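Local coordinates for MPT synthase subunit 2 (Burkholderia ambifaria, PDB 7L32), which probably serves as the large, catalytic subunit of molybdopterin synthase, which transfers sulfur to precursor Z to make molybdopterin in molybdenum cofactor biosynthesis, at residues A[10-14]-A[85-89]; A[41-47]-A[97-103]; A[57-62]-A[130-134]. All coordinates share one frame; numbering follows the deposited sequence.

Contact 1. Residues A[10-14]-A[85-89]; sequences ATIRI and DVAIV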
ATOM      1  N   ALA A  10      16.374  -3.084  -6.237  1.00 62.60           N
ATOM      2  CA  ALA A  10      15.422  -4.191  -6.327  1.00 53.52           C
ATOM      3  C   ALA A  10      15.805  -5.318  -5.359  1.00 52.80           C
ATOM      4  O   ALA A  10      16.441  -6.292  -5.747  1.00 52.30           O
ATOM      5  CB  ALA A  10      15.351  -4.706  -7.760  1.00 53.82           C
ATOM      6  N   THR A  11      15.376  -5.168  -4.103  1.00 51.69           N
ATOM      7  CA  THR A  11      15.672  -6.097  -3.011  1.00 42.56           C
ATOM      8  C   THR A  11      14.555  -7.129  -2.884  1.00 42.29           C
ATOM      9  O   THR A  11      13.409  -6.780  -2.582  1.00 29.52           O
ATOM     10  CB  THR A  11      15.841  -5.331  -1.704  1.00 39.00           C
ATOM     11  OG1 THR A  11      16.926  -4.404  -1.839  1.00 52.91           O
ATOM     12  CG2 THR A  11      16.095  -6.284  -0.563  1.00 50.99           C
ATOM     13  N   ILE A  12      14.877  -8.394  -3.145  1.00 30.12           N
ATOM     14  CA  ILE A  12      13.905  -9.479  -3.164  1.00 31.24           C
ATOM     15  C   ILE A  12      14.425 -10.589  -2.266  1.00 34.25           C
ATOM     16  O   ILE A  12      15.574 -11.009  -2.420  1.00 29.58           O
ATOM     17  CB  ILE A  12      13.667 -10.003  -4.599  1.00 35.67           C
ATOM     18  CG1 ILE A  12      12.716  -9.092  -5.379  1.00 47.44           C
ATOM     19  CG2 ILE A  12      13.163 -11.439  -4.572  1.00 46.58           C
ATOM     20  CD1 ILE A  12      13.356  -7.858  -5.968  1.00 44.80           C
ATOM     21  N   ARG A  13      13.583 -11.078  -1.348  1.00 24.94           N
ATOM     22  CA  ARG A  13      14.003 -12.090  -0.381  1.00 29.48           C
ATOM     23  C   ARG A  13      12.892 -13.098  -0.122  1.00 29.54           C
ATOM     24  O   ARG A  13      11.713 -12.736  -0.054  1.00 26.53           O
ATOM     25  CB  ARG A  13      14.378 -11.420   0.953  1.00 29.35           C
ATOM     26  CG  ARG A  13      15.631 -11.871   1.603  1.00 46.21           C
ATOM     27  CD  ARG A  13      16.087 -10.794   2.579  1.00 45.93           C
ATOM     28  NE  ARG A  13      15.122 -10.528   3.638  1.00 33.74           N
ATOM     29  CZ  ARG A  13      14.681  -9.318   3.955  1.00 39.72           C
ATOM     30  NH1 ARG A  13      15.086  -8.243   3.299  1.00 41.87           N
ATOM     31  NH2 ARG A  13      13.840  -9.179   4.979  1.00 36.53           N
ATOM     32  N   ILE A  14      13.281 -14.356   0.041  1.00 26.71           N
ATOM     33  CA  ILE A  14      12.410 -15.424   0.522  1.00 26.29           C
ATOM     34  C   ILE A  14      13.008 -15.943   1.824  1.00 30.60           C
ATOM     35  O   ILE A  14      14.198 -16.280   1.867  1.00 29.98           O
ATOM     36  CB  ILE A  14      12.278 -16.563  -0.513  1.00 36.29           C
ATOM     37  CG1 ILE A  14      11.527 -16.064  -1.755  1.00 30.71           C
ATOM     38  CG2 ILE A  14      11.560 -17.765   0.105  1.00 31.19           C
ATOM     39  CD1 ILE A  14      11.742 -16.926  -2.981  1.00 32.45           C
ATOM     40  N   ASP A  85      11.243   2.097  -7.322  1.00 20.87           N
ATOM     41  CA  ASP A  85      12.039   1.026  -6.726  1.00 20.09           C
ATOM     42  C   ASP A  85      11.062   0.102  -6.018  1.00 26.01           C
ATOM     43  O   ASP A  85       9.953   0.525  -5.635  1.00 17.81           O
ATOM     44  CB  ASP A  85      13.114   1.555  -5.750  1.00 21.08           C
ATOM     45  CG  ASP A  85      14.246   0.554  -5.497  1.00 24.16           C
ATOM     46  OD1 ASP A  85      14.275  -0.518  -6.160  1.00 24.76           O
ATOM     47  OD2 ASP A  85      15.110   0.845  -4.632  1.00 23.31           O
ATOM     48  N   VAL A  86      11.458  -1.173  -5.889  1.00 17.68           N
ATOM     49  CA  VAL A  86      10.575  -2.268  -5.484  1.00 17.12           C
ATOM     50  C   VAL A  86      11.280  -3.111  -4.430  1.00 21.72           C
ATOM     51  O   VAL A  86      12.449  -3.473  -4.604  1.00 20.93           O
ATOM     52  CB  VAL A  86      10.208  -3.188  -6.680  1.00 22.15           C
ATOM     53  CG1 VAL A  86       9.288  -4.343  -6.221  1.00 16.42           C
ATOM     54  CG2 VAL A  86       9.612  -2.412  -7.838  1.00 19.95           C
ATOM     55  N   ALA A  87      10.555  -3.485  -3.371  1.00 18.20           N
ATOM     56  CA  ALA A  87      11.053  -4.464  -2.405  1.00 22.04           C
ATOM     57  C   ALA A  87      10.014  -5.566  -2.238  1.00 22.74           C
ATOM     58  O   ALA A  87       8.815  -5.290  -2.187  1.00 19.95           O
ATOM     59  CB  ALA A  87      11.366  -3.824  -1.039  1.00 23.82           C
ATOM     60  N   ILE A  88      10.465  -6.824  -2.195  1.00 19.91           N
ATOM     61  CA  ILE A  88       9.575  -7.968  -2.009  1.00 17.72           C
ATOM     62  C   ILE A  88      10.185  -8.868  -0.944  1.00 20.38           C
ATOM     63  O   ILE A  88      11.367  -9.232  -1.040  1.00 20.33           O
ATOM     64  CB  ILE A  88       9.375  -8.773  -3.312  1.00 20.00           C
ATOM     65  CG1 ILE A  88       8.898  -7.877  -4.471  1.00 19.35           C
ATOM     66  CG2 ILE A  88       8.387  -9.968  -3.065  1.00 18.88           C
ATOM     67  CD1 ILE A  88       8.981  -8.548  -5.866  1.00 18.57           C
ATOM     68  N   VAL A  89       9.391  -9.223   0.067  1.00 18.15           N
ATOM     69  CA  VAL A  89       9.768 -10.269   1.027  1.00 19.06           C
ATOM     70  C   VAL A  89       8.636 -11.286   1.063  1.00 22.17           C
ATOM     71  O   VAL A  89       7.482 -10.928   1.327  1.00 20.92           O
ATOM     72  CB  VAL A  89      10.030  -9.716   2.437  1.00 21.75           C
ATOM     73  CG1 VAL A  89      10.521 -10.851   3.378  1.00 24.04           C
ATOM     74  CG2 VAL A  89      11.049  -8.551   2.411  1.00 26.15           C
TER
HETATM   75  O   HOH W   1      17.061  -0.663  -4.051  1.00 34.29           O
HETATM   76  O   HOH W   2      14.680  -2.606  -3.357  1.00 33.71           O
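The guanidinium of R13 lies over V89, whose CG2 sits 3.7 Å above one face of the flat group, offset toward its rim; the nearest side-chain atoms are R13 NH2 and V89 CG2, 3.8 Å apart. A bend at chi3 (61°) folds the arginine chain back over its neighbour. Its N-H groups are used elsewhere: NE bonds Q15, and NH2 forms a salt bridge with E24. The carboxylate of D85 reaches across weakly, A10 N to D85 OD1 at 3.3 Å; within its own segment OD1 is met from above the plane, 45° out, by V86 N, while OD2 bonds N32. On the other side of the sheet I12 and I88 run side by side, CG1 of I12 to CD1 of I88 at 3.8 Å. Between the parallel backbones, I88 N reaches T11 O at 3.0 Å and R13 N reaches I88 O at 2.9 Å. Toward A10 the strands part: the T11 N to V86 O bond is weak at 3.4 Å, and a water bridges the same two atoms. This is a parallel edge pair of a mixed alpha/beta sheet with helices on both faces, I12 meeting helix 65-80 and V89 helix 21-30.

Contact 2. Residues A[41-47]-A[97-103]; sequences FVGTVRD and PLDQIVM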
ATOM      1  N   PHE A  41       1.843  -3.474   0.231  1.00 16.56           N
ATOM      2  CA  PHE A  41       0.801  -4.470   0.381  1.00 16.15           C
ATOM      3  C   PHE A  41       1.347  -5.543   1.301  1.00 19.25           C
ATOM      4  O   PHE A  41       2.502  -5.947   1.153  1.00 16.22           O
ATOM      5  CB  PHE A  41       0.355  -5.096  -0.947  1.00 17.39           C
ATOM      6  CG  PHE A  41      -0.715  -6.160  -0.762  1.00 18.76           C
ATOM      7  CD1 PHE A  41      -2.061  -5.811  -0.715  1.00 20.16           C
ATOM      8  CD2 PHE A  41      -0.357  -7.505  -0.575  1.00 18.97           C
ATOM      9  CE1 PHE A  41      -3.042  -6.774  -0.498  1.00 20.51           C
ATOM     10  CE2 PHE A  41      -1.337  -8.480  -0.374  1.00 20.21           C
ATOM     11  CZ  PHE A  41      -2.668  -8.124  -0.336  1.00 21.42           C
ATOM     12  N   VAL A  42       0.528  -5.988   2.255  1.00 16.91           N
ATOM     13  CA  VAL A  42       0.864  -7.126   3.104  1.00 20.36           C
ATOM     14  C   VAL A  42      -0.282  -8.123   3.045  1.00 21.81           C
ATOM     15  O   VAL A  42      -1.421  -7.787   3.389  1.00 19.81           O
ATOM     16  CB  VAL A  42       1.128  -6.716   4.563  1.00 23.97           C
ATOM     17  CG1 VAL A  42       1.418  -7.956   5.413  1.00 24.46           C
ATOM     18  CG2 VAL A  42       2.304  -5.741   4.635  1.00 24.32           C
ATOM     19  N   GLY A  43       0.023  -9.360   2.656  1.00 19.97           N
ATOM     20  CA  GLY A  43      -0.948 -10.439   2.690  1.00 20.91           C
ATOM     21  C   GLY A  43      -0.695 -11.337   3.887  1.00 24.52           C
ATOM     22  O   GLY A  43       0.454 -11.603   4.238  1.00 23.51           O
ATOM     23  N   THR A  44      -1.781 -11.799   4.513  1.00 28.98           N
ATOM     24  CA  THR A  44      -1.739 -12.602   5.736  1.00 29.23           C
ATOM     25  C   THR A  44      -2.671 -13.791   5.604  1.00 37.31           C
ATOM     26  O   THR A  44      -3.723 -13.692   4.963  1.00 35.60           O
ATOM     27  CB  THR A  44      -2.166 -11.805   6.992  1.00 34.93           C
ATOM     28  OG1 THR A  44      -3.439 -11.185   6.766  1.00 33.00           O
ATOM     29  CG2 THR A  44      -1.135 -10.730   7.348  1.00 33.77           C
ATOM     30  N   VAL A  45      -2.286 -14.910   6.242  1.00 39.25           N
ATOM     31  CA  VAL A  45      -3.095 -16.127   6.210  1.00 36.17           C
ATOM     32  C   VAL A  45      -4.488 -15.823   6.738  1.00 42.85           C
ATOM     33  O   VAL A  45      -4.663 -15.440   7.903  1.00 40.25           O
ATOM     34  CB  VAL A  45      -2.437 -17.250   7.033  1.00 37.56           C
ATOM     35  CG1 VAL A  45      -3.303 -18.510   6.991  1.00 40.26           C
ATOM     36  CG2 VAL A  45      -1.019 -17.538   6.532  1.00 33.61           C
ATOM     37  N   ARG A  46      -5.495 -16.006   5.886  1.00 44.85           N
ATOM     38  CA  ARG A  46      -6.857 -15.683   6.280  1.00 45.34           C
ATOM     39  C   ARG A  46      -7.369 -16.703   7.294  1.00 54.85           C
ATOM     40  O   ARG A  46      -7.097 -17.903   7.190  1.00 55.05           O
ATOM     41  CB  ARG A  46      -7.758 -15.615   5.047  1.00 53.10           C
ATOM     42  CG  ARG A  46      -8.935 -14.654   5.192  1.00 55.52           C
ATOM     43  CD  ARG A  46      -9.850 -14.719   3.977  1.00 60.46           C
ATOM     44  NE  ARG A  46     -11.075 -13.947   4.157  1.00 50.79           N
ATOM     45  CZ  ARG A  46     -12.128 -14.028   3.353  1.00 59.80           C
ATOM     46  NH1 ARG A  46     -12.125 -14.819   2.291  1.00 61.56           N
ATOM     47  NH2 ARG A  46     -13.224 -13.325   3.641  1.00 52.58           N
ATOM     48  N   ASP A  47      -8.120 -16.218   8.283  1.00 55.12           N
ATOM     49  CA  ASP A  47      -8.627 -17.066   9.363  1.00 60.52           C
ATOM     50  C   ASP A  47     -10.003 -17.595   8.956  1.00 63.38           C
ATOM     51  O   ASP A  47     -11.050 -17.130   9.410  1.00 64.14           O
ATOM     52  CB  ASP A  47      -8.670 -16.267  10.662  1.00 56.16           C
ATOM     53  CG  ASP A  47      -8.949 -17.121  11.889  1.00 63.32           C
ATOM     54  OD1 ASP A  47      -8.828 -18.367  11.828  1.00 57.79           O
ATOM     55  OD2 ASP A  47      -9.292 -16.522  12.929  1.00 57.18           O
ATOM     56  N   PRO A  97      -2.901 -19.192  10.696  1.00 40.79           N
ATOM     57  CA  PRO A  97      -3.843 -18.085  10.492  1.00 44.98           C
ATOM     58  C   PRO A  97      -3.372 -16.827  11.203  1.00 44.61           C
ATOM     59  O   PRO A  97      -2.903 -16.870  12.345  1.00 39.64           O
ATOM     60  CB  PRO A  97      -5.153 -18.615  11.091  1.00 47.06           C
ATOM     61  CG  PRO A  97      -5.032 -20.111  10.973  1.00 45.51           C
ATOM     62  CD  PRO A  97      -3.577 -20.414  11.173  1.00 43.91           C
ATOM     63  N   LEU A  98      -3.503 -15.703  10.505  1.00 36.19           N
ATOM     64  CA  LEU A  98      -3.133 -14.347  10.891  1.00 38.15           C
ATOM     65  C   LEU A  98      -1.650 -14.062  10.643  1.00 41.33           C
ATOM     66  O   LEU A  98      -1.247 -12.901  10.720  1.00 34.82           O
ATOM     67  CB  LEU A  98      -3.485 -14.005  12.355  1.00 41.44           C
ATOM     68  CG  LEU A  98      -4.948 -14.227  12.745  1.00 45.67           C
ATOM     69  CD1 LEU A  98      -5.193 -13.888  14.217  1.00 45.90           C
ATOM     70  CD2 LEU A  98      -5.885 -13.455  11.833  1.00 40.59           C
ATOM     71  N   ASP A  99      -0.829 -15.068  10.323  1.00 33.14           N
ATOM     72  CA  ASP A  99       0.575 -14.821  10.018  1.00 33.41           C
ATOM     73  C   ASP A  99       0.712 -13.999   8.743  1.00 29.31           C
ATOM     74  O   ASP A  99      -0.017 -14.210   7.771  1.00 28.76           O
ATOM     75  CB  ASP A  99       1.329 -16.137   9.807  1.00 31.29           C
ATOM     76  CG  ASP A  99       1.659 -16.855  11.102  1.00 39.84           C
ATOM     77  OD1 ASP A  99       1.458 -16.302  12.204  1.00 45.00           O
ATOM     78  OD2 ASP A  99       2.103 -18.009  10.995  1.00 38.60           O
ATOM     79  N   GLN A 100       1.699 -13.108   8.727  1.00 30.91           N
ATOM     80  CA  GLN A 100       2.088 -12.444   7.487  1.00 28.89           C
ATOM     81  C   GLN A 100       2.672 -13.453   6.508  1.00 28.24           C
ATOM     82  O   GLN A 100       3.468 -14.317   6.891  1.00 30.14           O
ATOM     83  CB  GLN A 100       3.119 -11.354   7.768  1.00 32.10           C
ATOM     84  CG  GLN A 100       2.591 -10.204   8.616  1.00 38.29           C
ATOM     85  CD  GLN A 100       3.629  -9.116   8.866  1.00 38.36           C
ATOM     86  OE1 GLN A 100       3.338  -7.930   8.716  1.00 35.83           O
ATOM     87  NE2 GLN A 100       4.835  -9.514   9.282  1.00 32.22           N
ATOM     88  N   ILE A 101       2.288 -13.327   5.239  1.00 23.05           N
ATOM     89  CA  ILE A 101       2.814 -14.174   4.154  1.00 24.29           C
ATOM     90  C   ILE A 101       3.806 -13.413   3.288  1.00 25.88           C
ATOM     91  O   ILE A 101       4.890 -13.901   2.978  1.00 22.96           O
ATOM     92  CB  ILE A 101       1.660 -14.711   3.274  1.00 26.92           C
ATOM     93  CG1 ILE A 101       0.666 -15.530   4.081  1.00 34.82           C
ATOM     94  CG2 ILE A 101       2.199 -15.548   2.111  1.00 31.01           C
ATOM     95  CD1 ILE A 101      -0.623 -15.770   3.311  1.00 35.17           C
ATOM     96  N   VAL A 102       3.423 -12.225   2.839  1.00 18.91           N
ATOM     97  CA  VAL A 102       4.164 -11.563   1.774  1.00 18.89           C
ATOM     98  C   VAL A 102       3.997 -10.069   1.968  1.00 18.24           C
ATOM     99  O   VAL A 102       2.944  -9.610   2.411  1.00 19.72           O
ATOM    100  CB  VAL A 102       3.656 -12.025   0.389  1.00 18.15           C
ATOM    101  CG1 VAL A 102       2.155 -11.810   0.253  1.00 22.49           C
ATOM    102  CG2 VAL A 102       4.410 -11.348  -0.752  1.00 22.31           C
ATOM    103  N   MET A 103       5.052  -9.321   1.678  1.00 17.88           N
ATOM    104  CA  MET A 103       4.932  -7.874   1.570  1.00 20.50           C
ATOM    105  C   MET A 103       5.576  -7.418   0.274  1.00 20.69           C
ATOM    106  O   MET A 103       6.613  -7.951  -0.147  1.00 17.06           O
ATOM    107  CB  MET A 103       5.573  -7.147   2.770  1.00 18.93           C
ATOM    108  CG  MET A 103       7.071  -7.344   2.976  1.00 26.25           C
ATOM    109  SD  MET A 103       7.695  -5.845   3.811  1.00 33.31           S
ATOM    110  CE  MET A 103       7.701  -4.742   2.424  1.00 25.63           C
TER
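V45 and I101 form the tight part of this contact: CG2 of V45 meets CG1 of I101 at 3.6 Å, with the two side chains crossing at about a right angle. I101 has CG1 anti to its carbonyl carbon (chi1 -59°), which carries CD1 under the backbone of T44 and V45, 3.5 Å from V45 N. M57 of strand 57-61 also packs on both residues. Beside them G43 O accepts two N-H groups, a short bond from I101 N (2.7 Å, 166° at the hydrogen) and a weak one from V102 N (3.3 Å). G43 N returns a bond to V102 O, and V45 N one to D99 O at 2.8 Å. On the other face V42 CG2 rests on M103 CB, while T44 CG2 lies against Q100 CA at 3.7 Å. At this buried end F41 and V42 pair with a strand of the second subunit, continuing the sheet across the interface.

Looseness is confined to D47, whose OD1 is 3.8 Å from P97 CB and whose CB is 4.1 Å from L98 CD2. L98 N still bonds V45 O, and P33 of the second subunit packs on D47 and L98; T44 OG1 bonds G36 and R46 NE bonds K34 of that subunit. With I101 and V102 both opposite G43 and the register slipping by one residue, the geometry is that of a classic beta bulge in an antiparallel pair.

Contact 3. Residues A[57-62]-A[130-134]; sequences MELEHY and PFWKK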
ATOM      1  N   MET A  57      -1.098 -23.645   6.804  1.00 59.51           N
ATOM      2  CA  MET A  57      -0.578 -23.547   5.446  1.00 51.78           C
ATOM      3  C   MET A  57       0.917 -23.830   5.464  1.00 54.48           C
ATOM      4  O   MET A  57       1.672 -23.162   6.179  1.00 57.32           O
ATOM      5  CB  MET A  57      -0.871 -22.161   4.863  1.00 49.94           C
ATOM      6  CG  MET A  57      -0.277 -21.908   3.468  1.00 50.50           C
ATOM      7  SD  MET A  57      -0.400 -20.202   2.874  1.00 75.25           S
ATOM      8  CE  MET A  57      -1.843 -19.594   3.750  1.00 59.14           C
ATOM      9  N   GLU A  58       1.340 -24.829   4.685  1.00 50.76           N
ATOM     10  CA  GLU A  58       2.750 -25.135   4.488  1.00 45.43           C
ATOM     11  C   GLU A  58       3.096 -24.732   3.059  1.00 39.08           C
ATOM     12  O   GLU A  58       2.616 -25.359   2.106  1.00 43.54           O
ATOM     13  CB  GLU A  58       3.044 -26.613   4.729  1.00 46.96           C
ATOM     14  CG  GLU A  58       2.993 -27.028   6.189  1.00 62.22           C
ATOM     15  CD  GLU A  58       3.957 -28.148   6.500  1.00 62.03           C
ATOM     16  OE1 GLU A  58       5.025 -28.201   5.855  1.00 73.41           O
ATOM     17  OE2 GLU A  58       3.636 -28.993   7.364  1.00 79.51           O
ATOM     18  N   LEU A  59       3.933 -23.702   2.926  1.00 36.33           N
ATOM     19  CA  LEU A  59       4.370 -23.135   1.655  1.00 34.09           C
ATOM     20  C   LEU A  59       5.833 -23.471   1.415  1.00 39.37           C
ATOM     21  O   LEU A  59       6.656 -23.357   2.328  1.00 37.12           O
ATOM     22  CB  LEU A  59       4.247 -21.600   1.627  1.00 31.51           C
ATOM     23  CG  LEU A  59       3.055 -20.926   0.968  1.00 50.39           C
ATOM     24  CD1 LEU A  59       3.295 -19.401   0.901  1.00 35.67           C
ATOM     25  CD2 LEU A  59       2.822 -21.526  -0.408  1.00 38.95           C
ATOM     26  N   GLU A  60       6.163 -23.824   0.173  1.00 33.76           N
ATOM     27  CA  GLU A  60       7.544 -24.052  -0.226  1.00 33.71           C
ATOM     28  C   GLU A  60       7.798 -23.387  -1.568  1.00 32.51           C
ATOM     29  O   GLU A  60       6.906 -23.303  -2.415  1.00 31.61           O
ATOM     30  CB  GLU A  60       7.876 -25.559  -0.308  1.00 38.65           C
ATOM     31  CG  GLU A  60       8.044 -26.262   1.043  1.00 50.96           C
ATOM     32  CD  GLU A  60       8.781 -25.423   2.090  1.00 65.75           C
ATOM     33  OE1 GLU A  60       9.793 -24.760   1.745  1.00 70.68           O
ATOM     34  OE2 GLU A  60       8.342 -25.418   3.264  1.00 66.98           O
ATOM     35  N   HIS A  61       9.022 -22.913  -1.745  1.00 30.82           N
ATOM     36  CA  HIS A  61       9.468 -22.299  -2.985  1.00 29.26           C
ATOM     37  C   HIS A  61      10.445 -23.248  -3.672  1.00 30.66           C
ATOM     38  O   HIS A  61      10.763 -24.321  -3.151  1.00 32.74           O
ATOM     39  CB  HIS A  61      10.121 -20.937  -2.717  1.00 27.34           C
ATOM     40  CG  HIS A  61      11.434 -21.034  -1.996  1.00 28.14           C
ATOM     41  ND1 HIS A  61      11.571 -21.683  -0.788  1.00 30.80           N
ATOM     42  CD2 HIS A  61      12.669 -20.585  -2.323  1.00 27.74           C
ATOM     43  CE1 HIS A  61      12.831 -21.620  -0.394  1.00 35.92           C
ATOM     44  NE2 HIS A  61      13.519 -20.960  -1.309  1.00 34.19           N
ATOM     45  N   TYR A  62      10.902 -22.854  -4.870  1.00 29.76           N
ATOM     46  CA  TYR A  62      11.952 -23.565  -5.599  1.00 33.95           C
ATOM     47  C   TYR A  62      13.238 -22.758  -5.428  1.00 30.05           C
ATOM     48  O   TYR A  62      13.388 -21.701  -6.062  1.00 28.73           O
ATOM     49  CB  TYR A  62      11.570 -23.695  -7.080  1.00 30.90           C
ATOM     50  CG  TYR A  62      12.424 -24.634  -7.953  1.00 32.69           C
ATOM     51  CD1 TYR A  62      13.770 -24.857  -7.688  1.00 33.46           C
ATOM     52  CD2 TYR A  62      11.867 -25.269  -9.059  1.00 34.50           C
ATOM     53  CE1 TYR A  62      14.542 -25.702  -8.499  1.00 35.26           C
ATOM     54  CE2 TYR A  62      12.624 -26.115  -9.871  1.00 38.43           C
ATOM     55  CZ  TYR A  62      13.963 -26.324  -9.589  1.00 37.44           C
ATOM     56  OH  TYR A  62      14.719 -27.159 -10.394  1.00 42.47           O
ATOM     57  N   PRO A 130       6.797 -19.268  -8.665  1.00 27.56           N
ATOM     58  CA  PRO A 130       6.661 -20.691  -8.298  1.00 29.13           C
ATOM     59  C   PRO A 130       6.647 -20.946  -6.800  1.00 28.18           C
ATOM     60  O   PRO A 130       7.684 -20.856  -6.129  1.00 29.01           O
ATOM     61  CB  PRO A 130       7.887 -21.351  -8.947  1.00 32.23           C
ATOM     62  CG  PRO A 130       8.373 -20.368  -9.964  1.00 33.98           C
ATOM     63  CD  PRO A 130       8.039 -19.007  -9.406  1.00 28.70           C
ATOM     64  N   PHE A 131       5.471 -21.293  -6.279  1.00 28.20           N
ATOM     65  CA  PHE A 131       5.285 -21.712  -4.896  1.00 28.91           C
ATOM     66  C   PHE A 131       4.373 -22.924  -4.901  1.00 28.46           C
ATOM     67  O   PHE A 131       3.556 -23.083  -5.813  1.00 31.21           O
ATOM     68  CB  PHE A 131       4.633 -20.622  -4.026  1.00 26.26           C
ATOM     69  CG  PHE A 131       5.551 -19.488  -3.690  1.00 27.25           C
ATOM     70  CD1 PHE A 131       6.435 -19.582  -2.627  1.00 25.53           C
ATOM     71  CD2 PHE A 131       5.528 -18.323  -4.445  1.00 26.89           C
ATOM     72  CE1 PHE A 131       7.286 -18.524  -2.310  1.00 27.42           C
ATOM     73  CE2 PHE A 131       6.374 -17.275  -4.150  1.00 28.44           C
ATOM     74  CZ  PHE A 131       7.255 -17.373  -3.077  1.00 27.95           C
ATOM     75  N   TRP A 132       4.485 -23.747  -3.851  1.00 31.81           N
ATOM     76  CA  TRP A 132       3.687 -24.955  -3.688  1.00 33.24           C
ATOM     77  C   TRP A 132       3.131 -25.020  -2.276  1.00 35.63           C
ATOM     78  O   TRP A 132       3.810 -24.644  -1.319  1.00 36.80           O
ATOM     79  CB  TRP A 132       4.513 -26.231  -3.968  1.00 31.95           C
ATOM     80  CG  TRP A 132       4.876 -26.399  -5.420  1.00 29.64           C
ATOM     81  CD1 TRP A 132       4.238 -27.196  -6.334  1.00 32.97           C
ATOM     82  CD2 TRP A 132       5.934 -25.736  -6.136  1.00 33.10           C
ATOM     83  NE1 TRP A 132       4.850 -27.087  -7.565  1.00 37.59           N
ATOM     84  CE2 TRP A 132       5.887 -26.195  -7.474  1.00 36.15           C
ATOM     85  CE3 TRP A 132       6.925 -24.811  -5.777  1.00 28.00           C
ATOM     86  CZ2 TRP A 132       6.794 -25.762  -8.451  1.00 36.66           C
ATOM     87  CZ3 TRP A 132       7.821 -24.369  -6.762  1.00 27.95           C
ATOM     88  CH2 TRP A 132       7.749 -24.850  -8.076  1.00 31.40           C
ATOM     89  N   LYS A 133       1.907 -25.537  -2.156  1.00 35.82           N
ATOM     90  CA  LYS A 133       1.222 -25.722  -0.887  1.00 38.92           C
ATOM     91  C   LYS A 133       1.079 -27.209  -0.608  1.00 40.81           C
ATOM     92  O   LYS A 133       0.754 -27.985  -1.509  1.00 41.35           O
ATOM     93  CB  LYS A 133      -0.178 -25.091  -0.911  1.00 41.73           C
ATOM     94  CG  LYS A 133      -0.353 -23.869  -0.038  1.00 59.67           C
ATOM     95  CD  LYS A 133      -1.783 -23.335  -0.141  1.00 55.46           C
ATOM     96  CE  LYS A 133      -2.812 -24.393   0.229  1.00 68.60           C
ATOM     97  NZ  LYS A 133      -2.957 -24.597   1.708  1.00 65.01           N
ATOM     98  N   LYS A 134       1.334 -27.605   0.633  1.00 45.78           N
ATOM     99  CA  LYS A 134       1.168 -29.002   1.014  1.00 44.60           C
ATOM    100  C   LYS A 134      -0.305 -29.287   1.273  1.00 52.75           C
ATOM    101  O   LYS A 134      -0.977 -28.522   1.969  1.00 50.71           O
ATOM    102  CB  LYS A 134       1.998 -29.327   2.255  1.00 48.48           C
ATOM    103  CG  LYS A 134       2.119 -30.831   2.526  1.00 56.86           C
ATOM    104  CD  LYS A 134       2.746 -31.126   3.877  1.00 61.56           C
ATOM    105  CE  LYS A 134       1.755 -30.871   5.002  1.00 73.24           C
ATOM    106  NZ  LYS A 134       2.205 -31.448   6.304  1.00 79.05           N
TER
HETATM  107  O   HOH W   3      -0.828 -26.179   2.967  1.00 44.77           O
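Strands 57-61 and 131-134 run antiparallel at 150°, 4.7 Å apart at closest approach, and E60 and W132 form the hydrogen-bonded pair, with E60 N to W132 O at 2.9 Å and W132 N to E60 O at 2.8 Å. K134 N adds a bond to E58 O. Outside the backbone, E58 and K134 lie side by side, pointing the same way, and end in a salt bridge, OE2 to NZ at 3.0 Å, the ammonium coming from above the carboxylate plane (65° out of it). K134 NZ has a second acidic partner in E141. W132 turns the edge of its indole to E60 O, nearly in the ring plane, and its CZ3 touches Y62 CB at 3.8 Å. On the opposite face L59 CD2 lies between F131 CB, at 4.1 Å, and K133 CG, while H61 CB approaches CE1 of F131 at 3.7 Å. F131 in turn stacks on H90. One water accepts from E58 N and K133 NZ and donates to K134 O, bridging the start of strand 57-61 to both lysines. The L59-F131 face is thus apolar at its centre but carries K133 and H61, while beside it two carboxylates, of E58 and E141, hold the ammonium of K134 in place.

Contacts 1 and 2 belong to the mixed four-stranded sheet, ordered 11-15, 85-91, 100-108, 37-44; their centres lie about 17 Å apart, and a probable hydrogen bond from M103 N to V89 O joins the two central strands. Contact 3 lies in the second, antiparallel sheet, its centre about 15 Å from that of contact 2 and 19 Å from that of contact 1. I101 CG2 packs on L59 CD1 at 4.2 Å, and I14 CD1 on H61 CD2, bringing the sheets together. Along the chain the first segments come in the order 10-14, 41-47, 57-62 and their partners as 85-89, 97-103, 130-134, so every pair of contacts interleaves, linking both sheets within one subunit.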